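Local atomic coordinates of deoxyhypusine hydroxylase (Homo sapiens, PDB entry 4D50), a protein that hydroxylates deoxyhypusine on the translation factor eIF5A at a diiron centre that activates dioxygen, completing the synthesis of hypusine. Residues 43-48 with 73-78; 56-61 with 243-248; 80-85 with 94-99; 110-115 with 128-133. All coordinates share one frame; numbering follows the deposited sequence.

Contact 1 of 4, residues 43-48 with 73-78; sequences GAIAWI and ARAIPM. With GAI (guanidine), chain I.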
loop_
_atom_site.group_PDB
_atom_site.type_symbol
_atom_site.label_atom_id
_atom_site.label_comp_id
_atom_site.label_asym_id
_atom_site.label_seq_id
_atom_site.Cartn_x
_atom_site.Cartn_y
_atom_site.Cartn_z
ATOM N N GLY A 43 7.273 2.086 21.276
ATOM C CA GLY A 43 8.375 2.895 20.816
ATOM C C GLY A 43 8.309 3.019 19.278
ATOM O O GLY A 43 8.411 4.121 18.689
ATOM N N ALA A 44 8.112 1.880 18.637
ATOM C CA ALA A 44 8.092 1.831 17.135
ATOM C C ALA A 44 6.962 2.671 16.581
ATOM O O ALA A 44 7.130 3.484 15.686
ATOM C CB ALA A 44 7.982 0.429 16.670
ATOM N N ILE A 45 5.780 2.522 17.148
ATOM C CA ILE A 45 4.652 3.343 16.719
ATOM C C ILE A 45 4.917 4.854 16.887
ATOM O O ILE A 45 4.594 5.685 16.003
ATOM C CB ILE A 45 3.372 2.861 17.447
ATOM C CG1 ILE A 45 3.034 1.465 16.894
ATOM C CG2 ILE A 45 2.216 3.787 17.227
ATOM C CD1 ILE A 45 1.891 0.722 17.541
ATOM N N ALA A 46 5.549 5.251 17.994
ATOM C CA ALA A 46 5.855 6.655 18.224
ATOM C C ALA A 46 6.840 7.266 17.251
ATOM O O ALA A 46 6.632 8.383 16.812
ATOM C CB ALA A 46 6.347 6.863 19.657
ATOM N N TRP A 47 7.881 6.549 16.920
ATOM C CA TRP A 47 8.874 7.011 15.994
ATOM C C TRP A 47 8.260 7.112 14.563
ATOM O O TRP A 47 8.547 8.025 13.837
ATOM C CB TRP A 47 10.066 6.070 15.966
ATOM C CG TRP A 47 11.011 6.138 17.136
ATOM C CD1 TRP A 47 11.247 5.151 18.060
ATOM C CD2 TRP A 47 11.906 7.210 17.458
ATOM N NE1 TRP A 47 12.221 5.546 18.947
ATOM C CE2 TRP A 47 12.620 6.822 18.632
ATOM C CE3 TRP A 47 12.139 8.469 16.909
ATOM C CZ2 TRP A 47 13.575 7.641 19.229
ATOM C CZ3 TRP A 47 13.102 9.298 17.505
ATOM C CH2 TRP A 47 13.790 8.886 18.670
ATOM N N ILE A 48 7.410 6.171 14.207
ATOM C CA ILE A 48 6.772 6.158 12.849
ATOM C C ILE A 48 5.847 7.379 12.779
ATOM O O ILE A 48 5.736 8.057 11.767
ATOM C CB ILE A 48 5.983 4.862 12.597
ATOM C CG1 ILE A 48 6.931 3.638 12.460
ATOM C CG2 ILE A 48 5.110 4.921 11.351
ATOM C CD1 ILE A 48 6.224 2.335 12.363
ATOM N N ALA A 73 -3.837 -1.274 17.699
ATOM C CA ALA A 73 -4.859 -0.222 17.979
ATOM C C ALA A 73 -4.240 1.052 18.559
ATOM O O ALA A 73 -4.836 2.088 18.522
ATOM C CB ALA A 73 -5.990 -0.810 18.904
ATOM N N ARG A 74 -3.046 0.950 19.098
ATOM C CA ARG A 74 -2.325 2.144 19.617
ATOM C C ARG A 74 -2.067 3.218 18.547
ATOM O O ARG A 74 -1.826 4.343 18.872
ATOM C CB ARG A 74 -1.029 1.805 20.336
ATOM C CG ARG A 74 -1.256 1.083 21.678
ATOM C CD ARG A 74 -0.107 1.252 22.689
ATOM N NE ARG A 74 -0.429 2.308 23.633
ATOM C CZ ARG A 74 -1.265 2.152 24.655
ATOM N NH1 ARG A 74 -1.828 0.956 24.877
ATOM N NH2 ARG A 74 -1.555 3.191 25.451
ATOM N N ALA A 75 -2.102 2.821 17.265
ATOM C CA ALA A 75 -1.839 3.717 16.162
ATOM C C ALA A 75 -3.051 4.503 15.791
ATOM O O ALA A 75 -2.971 5.390 14.898
ATOM C CB ALA A 75 -1.320 2.946 14.941
ATOM N N ILE A 76 -4.216 4.153 16.373
ATOM C CA ILE A 76 -5.444 4.691 15.838
ATOM C C ILE A 76 -5.569 6.198 15.892
ATOM O O ILE A 76 -5.991 6.834 14.942
ATOM C CB ILE A 76 -6.676 3.974 16.505
ATOM C CG1 ILE A 76 -6.896 2.617 15.837
ATOM C CG2 ILE A 76 -7.948 4.813 16.391
ATOM C CD1 ILE A 76 -7.856 1.699 16.581
ATOM N N PRO A 77 -5.219 6.826 17.069
ATOM C CA PRO A 77 -5.276 8.276 17.145
ATOM C C PRO A 77 -4.450 9.026 16.087
ATOM O O PRO A 77 -4.909 9.980 15.534
ATOM C CB PRO A 77 -4.787 8.585 18.571
ATOM C CG PRO A 77 -5.103 7.350 19.311
ATOM C CD PRO A 77 -4.857 6.205 18.349
ATOM N N MET A 78 -3.260 8.569 15.806
ATOM C CA MET A 78 -2.366 9.235 14.847
ATOM C C MET A 78 -2.982 9.071 13.484
ATOM O O MET A 78 -3.000 10.008 12.715
ATOM C CB MET A 78 -0.969 8.610 14.860
ATOM C CG MET A 78 0.004 9.295 13.924
ATOM S SD MET A 78 0.381 11.056 14.159
ATOM C CE MET A 78 0.517 11.329 15.885
HETATM C C GAI I . 1.599 -1.171 21.495
HETATM N N1 GAI I . 0.489 -1.072 22.047
HETATM N N2 GAI I . 2.083 -0.120 20.838
HETATM N N3 GAI I . 2.252 -2.336 21.531
#
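The shortest polar bond here is Ile76 N to Ala73 O, 3.0 Å, inside a short 3-10 turn that carries Arg74 and Ala75, the two residues that meet Ile45 of residues 43-48. No polar bond spans the gap; the meeting is apolar and light, about 109 Å² in all. Ile45 does the touching from the helix with two branches. Its CG2, which lies anti to the backbone N (CG1 having chi1 -69°), comes against Ala75, 4.2 Å from the CA and 4.3 Å from the CB. Its CD1 reaches the other way along the turn to Arg74 CB, 4.2 Å off; the two side chains cross at about a right angle. Beyond CB the arginine chain heads away from the helix, bent about the CG-CD bond (chi3 98°). A guanidine lies beside the same pair, with its N2 3.4 Å from Ile45 CD1; its modelled closeness to the aliphatic part of Arg74 is too short to be trusted. Asp72, which accepts from Arg74 N, also lines this pocket with Gly41 and Pro42. Met70 of helix 57-70 also touches Ile45. Helix 42-50 thus meets the 3-10 turn leading into helix 76-84, within a HEAT-repeat solenoid.

Contact 2 of 4, residues 56-61 with 243-248; sequences SALLKH and VRHECA. With FE (Fe (III) ion), chain D; PER (peroxide ion), chain E.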
loop_
_atom_site.group_PDB
_atom_site.type_symbol
_atom_site.label_atom_id
_atom_site.label_comp_id
_atom_site.label_asym_id
_atom_site.label_seq_id
_atom_site.Cartn_x
_atom_site.Cartn_y
_atom_site.Cartn_z
ATOM N N SER A 56 8.086 14.399 2.311
ATOM C CA SER A 56 7.861 13.393 1.296
ATOM C C SER A 56 6.506 12.726 1.455
ATOM O O SER A 56 6.335 11.979 2.371
ATOM C CB SER A 56 8.944 12.342 1.365
ATOM O OG SER A 56 8.685 11.135 0.583
ATOM N N ALA A 57 5.644 12.912 0.471
ATOM C CA ALA A 57 4.277 12.227 0.471
ATOM C C ALA A 57 4.468 10.717 0.367
ATOM O O ALA A 57 3.726 9.933 1.021
ATOM C CB ALA A 57 3.424 12.687 -0.708
ATOM N N LEU A 58 5.422 10.279 -0.452
ATOM C CA LEU A 58 5.815 8.851 -0.570
ATOM C C LEU A 58 6.160 8.271 0.812
ATOM O O LEU A 58 5.556 7.274 1.260
ATOM C CB LEU A 58 6.995 8.628 -1.504
ATOM C CG LEU A 58 7.357 7.156 -1.630
ATOM C CD1 LEU A 58 6.264 6.366 -2.343
ATOM C CD2 LEU A 58 8.647 6.939 -2.418
ATOM N N LEU A 59 7.052 8.943 1.524
ATOM C CA LEU A 59 7.415 8.405 2.835
ATOM C C LEU A 59 6.200 8.413 3.761
ATOM O O LEU A 59 5.895 7.427 4.390
ATOM C CB LEU A 59 8.596 9.178 3.435
ATOM C CG LEU A 59 9.055 8.618 4.781
ATOM C CD1 LEU A 59 9.571 7.201 4.768
ATOM C CD2 LEU A 59 10.158 9.592 5.312
ATOM N N LYS A 60 5.456 9.524 3.813
ATOM C CA LYS A 60 4.350 9.641 4.766
ATOM C C LYS A 60 3.242 8.597 4.573
ATOM O O LYS A 60 2.702 8.055 5.530
ATOM C CB LYS A 60 3.733 11.017 4.713
ATOM C CG LYS A 60 4.563 12.119 5.358
ATOM C CD LYS A 60 3.779 13.433 5.440
ATOM C CE LYS A 60 3.612 14.068 4.090
ATOM N NZ LYS A 60 3.072 15.444 4.130
ATOM N N HIS A 61 2.947 8.294 3.342
ATOM C CA HIS A 61 1.936 7.288 3.044
ATOM C C HIS A 61 2.431 5.883 3.377
ATOM O O HIS A 61 1.632 5.043 3.839
ATOM C CB HIS A 61 1.395 7.485 1.634
ATOM C CG HIS A 61 1.861 6.457 0.651
ATOM N ND1 HIS A 61 3.182 6.294 0.308
ATOM C CD2 HIS A 61 1.158 5.503 -0.010
ATOM C CE1 HIS A 61 3.262 5.322 -0.606
ATOM N NE2 HIS A 61 2.046 4.803 -0.777
ATOM N N VAL A 243 -1.014 6.288 -9.060
ATOM C CA VAL A 243 -1.005 5.062 -9.868
ATOM C C VAL A 243 0.403 4.814 -10.485
ATOM O O VAL A 243 0.948 3.677 -10.443
ATOM C CB VAL A 243 -1.977 5.127 -11.061
ATOM C CG1 VAL A 243 -1.878 3.887 -11.899
ATOM C CG2 VAL A 243 -3.449 5.311 -10.529
ATOM N N ARG A 244 0.975 5.880 -10.993
ATOM C CA ARG A 244 2.297 5.711 -11.579
ATOM C C ARG A 244 3.334 5.297 -10.532
ATOM O O ARG A 244 4.159 4.413 -10.772
ATOM C CB ARG A 244 2.750 6.945 -12.316
ATOM C CG ARG A 244 1.844 7.417 -13.475
ATOM C CD ARG A 244 2.281 8.800 -13.980
ATOM N NE ARG A 244 3.597 8.625 -14.545
ATOM C CZ ARG A 244 4.573 9.521 -14.540
ATOM N NH1 ARG A 244 4.436 10.697 -13.943
ATOM N NH2 ARG A 244 5.710 9.131 -15.023
ATOM N N HIS A 245 3.250 5.886 -9.355
ATOM C CA HIS A 245 4.114 5.433 -8.210
ATOM C C HIS A 245 3.938 3.959 -7.853
ATOM O O HIS A 245 4.934 3.238 -7.639
ATOM C CB HIS A 245 3.925 6.310 -6.975
ATOM C CG HIS A 245 3.658 5.535 -5.745
ATOM N ND1 HIS A 245 4.674 4.918 -5.046
ATOM C CD2 HIS A 245 2.524 5.335 -5.035
ATOM C CE1 HIS A 245 4.154 4.280 -4.019
ATOM N NE2 HIS A 245 2.872 4.586 -3.936
ATOM N N GLU A 246 2.682 3.460 -7.822
ATOM C CA GLU A 246 2.450 2.102 -7.448
ATOM C C GLU A 246 3.014 1.132 -8.496
ATOM O O GLU A 246 3.578 0.094 -8.132
ATOM C CB GLU A 246 0.930 1.894 -7.202
ATOM C CG GLU A 246 0.629 0.902 -6.110
ATOM C CD GLU A 246 1.156 1.325 -4.772
ATOM O OE1 GLU A 246 0.816 2.397 -4.279
ATOM O OE2 GLU A 246 1.963 0.543 -4.234
ATOM N N CYS A 247 2.886 1.530 -9.752
ATOM C CA CYS A 247 3.433 0.804 -10.915
ATOM C C CYS A 247 4.964 0.762 -10.844
ATOM O O CYS A 247 5.565 -0.275 -11.024
ATOM C CB CYS A 247 2.905 1.375 -12.214
ATOM S SG CYS A 247 1.177 0.941 -12.476
ATOM N N ALA A 248 5.576 1.876 -10.432
ATOM C CA ALA A 248 7.001 1.929 -10.287
ATOM C C ALA A 248 7.462 0.969 -9.153
ATOM O O ALA A 248 8.459 0.220 -9.281
ATOM C CB ALA A 248 7.420 3.343 -9.977
HETATM FE FE FE D . 1.334 3.643 -2.672
HETATM O O1 PER E . -1.026 5.020 -2.210
HETATM O O2 PER E . -0.063 5.147 -3.409
HETATM O O HOH W 1 2.671 2.048 -2.095
HETATM O O HOH W 2 -0.290 2.321 -1.539
#
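His61 and His245 come from opposite directions and share one iron ion. The metal bonds dominate: iron is held by His61 NE2 at 2.3 Å and by His245 NE2 at 2.2 Å. Glu246 adds its OE1 at 2.1 Å, its chain folded at CG by a chi2 of 62° so that the carboxylate turns back to the metal. Peroxide O2, 2.2 Å from the iron, and two waters complete six ligands; one water donates to Glu246 OE2, and the other is shared with the second iron. The imidazole planes stand at 84° to each other, in an oblique meeting with centroids 4.9 Å apart, and peroxide O2 lies in the plane of the His245 ring at its edge.

Hydrogen bonds fix the ring rotations from behind. His61 ND1 donates to Leu58 O, 2.7 Å, near the ring plane and on a lone pair of the carbonyl. His245 ND1 is paired with the hydroxyl of Ser277. The apolar share is small: Leu58, with CG anti to the backbone N, brings CD1 to 3.4 Å from His245 CE1.

The axes of the helical segments 57-61 and 243-248 cross at -73° and come no nearer than 12.6 Å, too far for direct backbone packing. Helix 272-289 fits against Leu58 and His245, helix 90-103 covers His61 through Met91 and Glu95, and helix 208-221 flanks Glu246 with His212 and Tyr216.

Contact 3 of 4, residues 80-85 with 94-99; sequences VDVLQD and HEAGEA. With FE (Fe (III) ion), chain C; PER (peroxide ion), chain E.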
loop_
_atom_site.group_PDB
_atom_site.type_symbol
_atom_site.label_atom_id
_atom_site.label_comp_id
_atom_site.label_asym_id
_atom_site.label_seq_id
_atom_site.Cartn_x
_atom_site.Cartn_y
_atom_site.Cartn_z
ATOM N N VAL A 80 -6.114 8.668 12.676
ATOM C CA VAL A 80 -7.268 9.560 12.596
ATOM C C VAL A 80 -6.818 10.984 12.248
ATOM O O VAL A 80 -7.440 11.684 11.406
ATOM C CB VAL A 80 -8.147 9.417 13.887
ATOM C CG1 VAL A 80 -9.231 10.475 13.899
ATOM C CG2 VAL A 80 -8.809 8.049 13.937
ATOM N N ASP A 81 -5.820 11.480 12.964
ATOM C CA ASP A 81 -5.286 12.821 12.784
ATOM C C ASP A 81 -4.826 12.962 11.334
ATOM O O ASP A 81 -5.149 13.943 10.714
ATOM C CB ASP A 81 -4.069 13.132 13.677
ATOM C CG ASP A 81 -4.409 13.328 15.148
ATOM O OD1 ASP A 81 -5.592 13.449 15.472
ATOM O OD2 ASP A 81 -3.464 13.389 15.982
ATOM N N VAL A 82 -4.146 11.966 10.777
ATOM C CA VAL A 82 -3.763 12.031 9.337
ATOM C C VAL A 82 -4.957 12.016 8.383
ATOM O O VAL A 82 -5.019 12.760 7.447
ATOM C CB VAL A 82 -2.759 10.927 8.999
ATOM C CG1 VAL A 82 -2.502 10.913 7.498
ATOM C CG2 VAL A 82 -1.496 11.116 9.803
ATOM N N LEU A 83 -5.907 11.120 8.605
ATOM C CA LEU A 83 -7.087 11.063 7.808
ATOM C C LEU A 83 -7.817 12.390 7.804
ATOM O O LEU A 83 -8.270 12.829 6.760
ATOM C CB LEU A 83 -8.076 10.049 8.328
ATOM C CG LEU A 83 -9.382 9.879 7.603
ATOM C CD1 LEU A 83 -9.186 9.666 6.115
ATOM C CD2 LEU A 83 -10.237 8.774 8.243
ATOM N N GLN A 84 -7.927 12.975 8.974
ATOM C CA GLN A 84 -8.654 14.291 9.090
ATOM C C GLN A 84 -7.867 15.501 8.583
ATOM O O GLN A 84 -8.475 16.523 8.225
ATOM C CB GLN A 84 -9.152 14.517 10.515
ATOM C CG GLN A 84 -10.075 13.401 11.024
ATOM C CD GLN A 84 -10.806 13.747 12.315
ATOM O OE1 GLN A 84 -10.211 13.813 13.380
ATOM N NE2 GLN A 84 -12.125 13.954 12.205
ATOM N N ASP A 85 -6.555 15.383 8.464
ATOM C CA ASP A 85 -5.744 16.525 8.146
ATOM C C ASP A 85 -5.845 16.852 6.654
ATOM O O ASP A 85 -5.198 16.245 5.884
ATOM C CB ASP A 85 -4.323 16.260 8.539
ATOM C CG ASP A 85 -3.423 17.464 8.270
ATOM O OD1 ASP A 85 -3.905 18.466 7.727
ATOM O OD2 ASP A 85 -2.251 17.377 8.550
ATOM N N HIS A 94 -5.647 8.773 2.073
ATOM C CA HIS A 94 -6.205 7.472 1.654
ATOM C C HIS A 94 -5.526 6.383 2.462
ATOM O O HIS A 94 -6.220 5.491 3.079
ATOM C CB HIS A 94 -6.076 7.202 0.139
ATOM C CG HIS A 94 -5.442 5.905 -0.175
ATOM N ND1 HIS A 94 -6.082 4.691 -0.024
ATOM C CD2 HIS A 94 -4.201 5.636 -0.617
ATOM C CE1 HIS A 94 -5.231 3.728 -0.325
ATOM N NE2 HIS A 94 -4.090 4.280 -0.703
ATOM N N GLU A 95 -4.211 6.439 2.528
ATOM C CA GLU A 95 -3.460 5.369 3.173
ATOM C C GLU A 95 -3.819 5.258 4.667
ATOM O O GLU A 95 -3.862 4.172 5.235
ATOM C CB GLU A 95 -1.924 5.492 2.977
ATOM C CG GLU A 95 -1.214 4.177 2.959
ATOM C CD GLU A 95 -1.577 3.305 1.774
ATOM O OE1 GLU A 95 -1.550 3.760 0.572
ATOM O OE2 GLU A 95 -2.022 2.135 2.004
ATOM N N ALA A 96 -4.023 6.397 5.290
ATOM C CA ALA A 96 -4.401 6.427 6.758
ATOM C C ALA A 96 -5.833 5.799 6.881
ATOM O O ALA A 96 -6.044 5.037 7.844
ATOM C CB ALA A 96 -4.390 7.859 7.343
ATOM N N GLY A 97 -6.797 6.125 5.998
ATOM C CA GLY A 97 -8.094 5.483 6.074
ATOM C C GLY A 97 -8.049 3.988 5.886
ATOM O O GLY A 97 -8.667 3.225 6.619
ATOM N N GLU A 98 -7.349 3.565 4.853
ATOM C CA GLU A 98 -7.109 2.110 4.680
ATOM C C GLU A 98 -6.484 1.437 5.914
ATOM O O GLU A 98 -6.870 0.347 6.279
ATOM C CB GLU A 98 -6.222 1.802 3.443
ATOM C CG GLU A 98 -6.039 0.302 3.222
ATOM C CD GLU A 98 -5.281 -0.060 1.963
ATOM O OE1 GLU A 98 -5.471 0.616 0.930
ATOM O OE2 GLU A 98 -4.592 -1.103 2.017
ATOM N N ALA A 99 -5.510 2.116 6.561
ATOM C CA ALA A 99 -4.836 1.598 7.686
ATOM C C ALA A 99 -5.798 1.398 8.834
ATOM O O ALA A 99 -5.650 0.465 9.549
ATOM C CB ALA A 99 -3.651 2.469 8.072
HETATM FE FE FE C . -2.174 3.320 -1.342
HETATM O O1 PER E . -1.026 5.020 -2.210
HETATM O O2 PER E . -0.063 5.147 -3.409
HETATM O O HOH W 3 -2.921 1.387 -0.673
HETATM O O HOH W 2 -0.290 2.321 -1.539
#
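Val82 is the first residue of 80-85 to meet the other helix, and it does so chiefly through CG1, which lies anti to the backbone N (chi1 174°) and sits 3.6 Å from Ala96 CB. Leu83 follows and touches the same alanine with its main chain, the N lying 3.8 Å from Ala96 CB. The CA atoms of Leu83 and Ala96 are only 5.5 Å apart, a closeness that the small Ala96 and the neighbouring Gly97 permit. Leu83 CD1 reaches Gly97, 4.3 Å from its N. Leu83 O accepts from Arg93 NE of helix 90-103 itself, and Asp85 OD1 takes the amide of Arg87 in the connection between the helices.

The far side of residues 94-99 serves the metal. His94 NE2 binds the second iron at 2.2 Å, and Glu95 OE1 binds it at 2.1 Å from a chain bent at chi2. Peroxide O1 is 2.2 Å from that iron and lies in the plane of the His94 ring, at its edge. His94 ND1 is hydrogen-bonded to Thr126 OG1, a second-shell bond that sets the rotation of the ring, while His212 supplies the remaining protein ligand.

The helical segments 80-84 and 94-99 pack antiparallel at -140°, with 8.1 Å as the closest approach of their axes. The contact joins the repeats 59-85 and 92-118, with helix 57-70 against Glu95, helix 109-115 against Val80 and Leu83, and helix 208-221 bringing His212 to the metal side.

Contact 4 of 4, residues 110-115 with 128-133; sequences EILKQY and QLAVRR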
loop_
_atom_site.group_PDB
_atom_site.type_symbol
_atom_site.label_atom_id
_atom_site.label_comp_id
_atom_site.label_asym_id
_atom_site.label_seq_id
_atom_site.Cartn_x
_atom_site.Cartn_y
_atom_site.Cartn_z
ATOM N N GLU A 110 -17.276 4.679 12.937
ATOM C CA GLU A 110 -18.086 5.872 12.763
ATOM C C GLU A 110 -17.320 6.923 11.952
ATOM O O GLU A 110 -17.893 7.548 11.032
ATOM C CB GLU A 110 -18.643 6.404 14.122
ATOM C CG GLU A 110 -19.947 5.693 14.583
ATOM C CD GLU A 110 -20.991 5.430 13.436
ATOM O OE1 GLU A 110 -21.564 6.386 12.854
ATOM O OE2 GLU A 110 -21.229 4.233 13.101
ATOM N N ILE A 111 -16.058 7.099 12.262
ATOM C CA ILE A 111 -15.193 7.995 11.472
ATOM C C ILE A 111 -15.055 7.521 10.026
ATOM O O ILE A 111 -15.049 8.329 9.108
ATOM C CB ILE A 111 -13.830 8.254 12.134
ATOM C CG1 ILE A 111 -13.087 9.326 11.341
ATOM C CG2 ILE A 111 -12.919 7.045 12.189
ATOM C CD1 ILE A 111 -12.297 10.274 12.227
ATOM N N LEU A 112 -14.857 6.205 9.822
ATOM C CA LEU A 112 -14.806 5.707 8.439
ATOM C C LEU A 112 -16.091 5.927 7.669
ATOM O O LEU A 112 -16.080 6.255 6.521
ATOM C CB LEU A 112 -14.361 4.253 8.379
ATOM C CG LEU A 112 -12.962 4.024 8.916
ATOM C CD1 LEU A 112 -12.686 2.566 9.015
ATOM C CD2 LEU A 112 -11.857 4.679 8.131
ATOM N N LYS A 113 -17.243 5.731 8.305
ATOM C CA LYS A 113 -18.499 6.090 7.641
ATOM C C LYS A 113 -18.586 7.603 7.296
ATOM O O LYS A 113 -19.093 7.968 6.225
ATOM C CB LYS A 113 -19.699 5.711 8.540
ATOM C CG LYS A 113 -19.909 4.210 8.553
ATOM C CD LYS A 113 -20.921 3.838 9.657
ATOM C CE LYS A 113 -21.614 2.548 9.257
ATOM N NZ LYS A 113 -22.264 1.779 10.356
ATOM N N GLN A 114 -18.138 8.452 8.216
ATOM C CA GLN A 114 -18.133 9.911 8.027
ATOM C C GLN A 114 -17.305 10.256 6.751
ATOM O O GLN A 114 -17.748 10.958 5.882
ATOM C CB GLN A 114 -17.512 10.573 9.267
ATOM C CG GLN A 114 -17.318 12.089 9.258
ATOM C CD GLN A 114 -16.660 12.631 10.535
ATOM O OE1 GLN A 114 -16.048 11.891 11.319
ATOM N NE2 GLN A 114 -16.793 13.947 10.748
ATOM N N TYR A 115 -16.117 9.680 6.674
ATOM C CA TYR A 115 -15.160 10.040 5.641
ATOM C C TYR A 115 -15.436 9.309 4.359
ATOM O O TYR A 115 -14.772 9.566 3.368
ATOM C CB TYR A 115 -13.706 9.955 6.111
ATOM C CG TYR A 115 -13.304 11.150 6.906
ATOM C CD1 TYR A 115 -13.602 11.225 8.263
ATOM C CD2 TYR A 115 -12.603 12.177 6.353
ATOM C CE1 TYR A 115 -13.286 12.348 8.999
ATOM C CE2 TYR A 115 -12.260 13.293 7.080
ATOM C CZ TYR A 115 -12.614 13.372 8.390
ATOM O OH TYR A 115 -12.305 14.529 9.106
ATOM N N GLN A 128 -15.034 3.888 2.127
ATOM C CA GLN A 128 -16.139 2.986 1.792
ATOM C C GLN A 128 -15.704 1.557 1.862
ATOM O O GLN A 128 -16.419 0.695 2.390
ATOM C CB GLN A 128 -16.711 3.343 0.438
ATOM C CG GLN A 128 -17.432 4.704 0.453
ATOM C CD GLN A 128 -17.616 5.234 -0.941
ATOM O OE1 GLN A 128 -17.717 4.456 -1.893
ATOM N NE2 GLN A 128 -17.574 6.513 -1.091
ATOM N N LEU A 129 -14.535 1.287 1.335
ATOM C CA LEU A 129 -13.963 -0.058 1.345
ATOM C C LEU A 129 -13.694 -0.525 2.741
ATOM O O LEU A 129 -13.979 -1.691 3.065
ATOM C CB LEU A 129 -12.671 -0.107 0.494
ATOM C CG LEU A 129 -12.887 -0.016 -0.985
ATOM C CD1 LEU A 129 -11.552 0.187 -1.713
ATOM C CD2 LEU A 129 -13.564 -1.231 -1.561
ATOM N N ALA A 130 -13.226 0.384 3.601
ATOM C CA ALA A 130 -12.789 -0.019 4.923
ATOM C C ALA A 130 -14.056 -0.335 5.773
ATOM O O ALA A 130 -13.999 -1.218 6.577
ATOM C CB ALA A 130 -11.857 0.979 5.502
ATOM N N VAL A 131 -15.140 0.425 5.589
ATOM C CA VAL A 131 -16.417 0.144 6.259
ATOM C C VAL A 131 -16.941 -1.230 5.825
ATOM O O VAL A 131 -17.297 -2.018 6.644
ATOM C CB VAL A 131 -17.457 1.230 5.973
ATOM C CG1 VAL A 131 -18.824 0.754 6.445
ATOM C CG2 VAL A 131 -17.046 2.539 6.653
ATOM N N ARG A 132 -16.825 -1.547 4.541
ATOM C CA ARG A 132 -17.249 -2.885 4.123
ATOM C C ARG A 132 -16.347 -4.000 4.723
ATOM O O ARG A 132 -16.813 -5.099 5.036
ATOM C CB ARG A 132 -17.197 -2.956 2.573
ATOM C CG ARG A 132 -18.275 -2.196 1.792
ATOM C CD ARG A 132 -19.684 -2.705 1.990
ATOM N NE ARG A 132 -19.837 -4.136 1.749
ATOM C CZ ARG A 132 -20.070 -4.708 0.559
ATOM N NH1 ARG A 132 -20.159 -4.006 -0.553
ATOM N NH2 ARG A 132 -20.256 -6.050 0.503
ATOM N N ARG A 133 -15.034 -3.759 4.791
ATOM C CA ARG A 133 -14.110 -4.726 5.416
ATOM C C ARG A 133 -14.472 -4.910 6.892
ATOM O O ARG A 133 -14.607 -6.053 7.393
ATOM C CB ARG A 133 -12.634 -4.325 5.256
ATOM C CG ARG A 133 -11.683 -5.271 5.949
ATOM C CD ARG A 133 -10.219 -4.818 5.783
ATOM N NE ARG A 133 -9.459 -5.056 7.032
ATOM C CZ ARG A 133 -8.974 -6.222 7.459
ATOM N NH1 ARG A 133 -9.227 -7.356 6.803
ATOM N NH2 ARG A 133 -8.320 -6.267 8.618
#
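Flat groups stay out of the meeting of Leu112 and Lys113 with Ala130 and Val131. The Tyr115 ring turns away from it, with Ile111 O at its edge and in its plane, and packs on Leu83 and Cys127. The guanidinium groups of Arg132 and Arg133 also point elsewhere, the first to Glu179 and the second to Glu143 and to Gly101 O.

What remains between the helices is aliphatic. Val131 CG2 makes the closest approaches: it lies 3.6 Å from Leu112 CB and equally 3.6 Å from Lys113 N, so one methyl presses both on a side chain and on the backbone. This branch lies anti to the carbonyl carbon because CG1 takes the position anti to N (chi1 169°). Leu112, with chi1 -62°, brings its CD1 to Ala130 CB, 3.9 Å away. Lys113 crosses Val131 at about a right angle, its CG 3.8 Å from CG2, and from there the chain runs on extended to NZ, which makes a long salt bridge of 3.8 Å with Glu110 OE2. Segments 110-115 and 128-133 run antiparallel, crossing at -145°, and their axes approach to 8.6 Å at the closest.

Ser116 OG donates to Leu112 O, and Ser116 O takes Gln128 NE2, so polar bonds border the hydrocarbon patch at the turn. The chemistry thus divides: three buried aliphatic residues hold helix 109-115 against helix 121-140 by van der Waals contact and exclusion of water, whereas Lys113 lends its backbone N and its CG and carries its charge at the exposed side, toward Glu110.

Overall arrangement
Contacts 1, 3 and 4 follow one another along the chain inside one HEAT-repeat range, whereas contact 2 joins that range to the second through segments 182 residues apart and encloses contacts 3 and 4. Segment 73-78 of contact 1 runs into helix 76-84, which contact 3 uses; the two centres are about 13 Å apart. Contacts 3 and 4, centres about 11 Å apart, touch through Val80 CG1 and Ile111 CD1 at 3.5 Å. Contacts 2 and 3 each hold one iron and share the peroxide and a bridging water; His61 O lies 3.1 Å from Glu95 CG. The Ala130 side chain in contact 4 is about 12 Å from an iron; contact 1 is remote, centred about 21 Å from contact 2's centre.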